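Local coordinates for ribose-phosphate pyrophosphokinase (Mycobacterium smegmatis, PDB 5MP7), which probably makes 5-phospho-alpha-D-ribose 1-diphosphate (PRPP) by transferring the pyrophosphoryl group of ATP to ribose 5-phosphate, with magnesium as cofactor, at residues 171-176 against 219-224. Sequence-based numbering, arbitrary orientation.
Sequences DMVVVS and GDVKGK
Val221 and Lys224, which both rest on the side chain of Val173, are tied to each other by a backbone hydrogen bond from Lys224 N to Val221 O, 2.9 Å long. That bond closes a type II beta turn with Lys222 and Gly223 at its corners, Gly223 taking the positive phi (72°) usual at the third position. The turn brings two quite different side chains against one valine. CG1 of Val173, placed between the backbone N and the carbonyl carbon (chi1 67°), meets Val221 CG1 at 3.9 Å and lies 4.0 Å from Lys224 CB, the valine and lysine side chains crossing at about a right angle. The other branch, CG2, comes to 4.1 Å from Asp220 O. Two residues further along the strand, Val175 CG2 reaches the same Val221 methyl, CG1, more loosely at 4.4 Å. The setting is the mixed sheet of a PRTase-like domain, and it illustrates how a connection between non-neighbouring strands can be packed: after edge strand 215-218, residues 219-224 carry the chain past strands 197-202 and 172-176 into strand 225-230, which pairs in parallel with 172-176 through Thr225 and Ile227. Val221 also touches Ala198, Cys226 and Asp249, so it is enclosed by the sheet and a neighbouring loop. At the outer end the contact turns polar. The Lys224 side chain, bent at chi2 (-103°), crosses that of Asp171 obliquely, and NZ forms a salt bridge with OD2 of Asp171 at 3.2 Å, though the position of that oxygen is doubtful.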
loop_
_atom_site.group_PDB
_atom_site.type_symbol
_atom_site.label_atom_id
_atom_site.label_comp_id
_atom_site.label_asym_id
_atom_site.label_seq_id
_atom_site.Cartn_x
_atom_site.Cartn_y
_atom_site.Cartn_z
ATOM N N ASP A 171 25.688 -20.590 78.900
ATOM C CA ASP A 171 25.399 -19.465 79.780
ATOM C C ASP A 171 24.624 -18.431 78.935
ATOM O O ASP A 171 25.214 -17.709 78.129
ATOM C CB ASP A 171 26.732 -18.905 80.306
ATOM C CG ASP A 171 26.568 -17.862 81.409
ATOM O OD1 ASP A 171 26.004 -18.278 82.425
ATOM O OD2 ASP A 171 27.033 -16.697 81.304
ATOM N N MET A 172 23.301 -18.393 79.109
ATOM C CA MET A 172 22.410 -17.692 78.178
ATOM C C MET A 172 21.964 -16.284 78.621
ATOM O O MET A 172 21.764 -16.037 79.782
ATOM C CB MET A 172 21.180 -18.564 77.898
ATOM C CG MET A 172 21.499 -19.835 77.097
ATOM S SD MET A 172 20.029 -20.801 76.620
ATOM C CE MET A 172 19.584 -21.614 78.159
ATOM N N VAL A 173 21.812 -15.388 77.655
ATOM C CA VAL A 173 21.071 -14.166 77.856
ATOM C C VAL A 173 20.057 -14.044 76.684
ATOM O O VAL A 173 20.384 -14.334 75.520
ATOM C CB VAL A 173 22.017 -12.935 78.012
ATOM C CG1 VAL A 173 22.766 -12.631 76.731
ATOM C CG2 VAL A 173 21.259 -11.681 78.419
ATOM N N VAL A 174 18.798 -13.702 76.993
ATOM C CA VAL A 174 17.794 -13.494 75.956
ATOM C C VAL A 174 17.902 -12.049 75.541
ATOM O O VAL A 174 17.946 -11.181 76.390
ATOM C CB VAL A 174 16.390 -13.851 76.440
ATOM C CG1 VAL A 174 15.393 -13.659 75.335
ATOM C CG2 VAL A 174 16.326 -15.300 76.840
ATOM N N VAL A 175 17.968 -11.785 74.245
ATOM C CA VAL A 175 18.130 -10.417 73.722
ATOM C C VAL A 175 16.993 -10.071 72.774
ATOM O O VAL A 175 16.697 -10.819 71.837
ATOM C CB VAL A 175 19.444 -10.260 72.970
ATOM C CG1 VAL A 175 19.648 -8.824 72.533
ATOM C CG2 VAL A 175 20.597 -10.709 73.845
ATOM N N SER A 176 16.369 -8.929 72.997
ATOM C CA SER A 176 15.367 -8.418 72.078
ATOM C C SER A 176 16.013 -7.436 71.094
ATOM O O SER A 176 16.724 -6.529 71.489
ATOM C CB SER A 176 14.268 -7.715 72.845
ATOM O OG SER A 176 13.231 -7.352 71.946
ATOM N N GLY A 219 22.239 -3.894 78.870
ATOM C CA GLY A 219 22.417 -5.191 79.552
ATOM C C GLY A 219 23.796 -5.805 79.252
ATOM O O GLY A 219 24.495 -5.342 78.351
ATOM N N ASP A 220 24.189 -6.830 80.019
ATOM C CA ASP A 220 25.500 -7.473 79.863
ATOM C C ASP A 220 25.428 -8.759 79.061
ATOM O O ASP A 220 24.767 -9.733 79.466
ATOM C CB ASP A 220 26.157 -7.765 81.218
ATOM C CG ASP A 220 27.619 -8.258 81.065
ATOM O OD1 ASP A 220 28.450 -7.501 80.524
ATOM O OD2 ASP A 220 27.957 -9.393 81.470
ATOM N N VAL A 221 26.124 -8.763 77.930
ATOM C CA VAL A 221 26.181 -9.938 77.073
ATOM C C VAL A 221 27.587 -10.500 76.914
ATOM O O VAL A 221 27.758 -11.556 76.325
ATOM C CB VAL A 221 25.607 -9.651 75.678
ATOM C CG1 VAL A 221 24.209 -9.091 75.793
ATOM C CG2 VAL A 221 26.494 -8.705 74.888
ATOM N N LYS A 222 28.569 -9.835 77.494
ATOM C CA LYS A 222 29.973 -10.223 77.406
ATOM C C LYS A 222 30.220 -11.674 77.829
ATOM O O LYS A 222 29.903 -12.050 78.964
ATOM C CB LYS A 222 30.743 -9.310 78.356
ATOM C CG LYS A 222 32.176 -9.684 78.688
ATOM C CD LYS A 222 32.261 -9.745 80.218
ATOM C CE LYS A 222 33.640 -9.669 80.777
ATOM N NZ LYS A 222 34.229 -11.017 80.827
ATOM N N GLY A 223 30.765 -12.480 76.913
ATOM C CA GLY A 223 31.020 -13.892 77.153
ATOM C C GLY A 223 29.806 -14.805 77.201
ATOM O O GLY A 223 29.915 -15.969 77.587
ATOM N N LYS A 224 28.639 -14.314 76.808
ATOM C CA LYS A 224 27.407 -15.101 76.952
ATOM C C LYS A 224 26.908 -15.581 75.612
ATOM O O LYS A 224 27.228 -14.987 74.577
ATOM C CB LYS A 224 26.311 -14.263 77.610
ATOM C CG LYS A 224 26.691 -13.635 78.948
ATOM C CD LYS A 224 26.087 -14.392 80.081
ATOM C CE LYS A 224 26.268 -13.743 81.412
ATOM N NZ LYS A 224 25.260 -14.269 82.364
#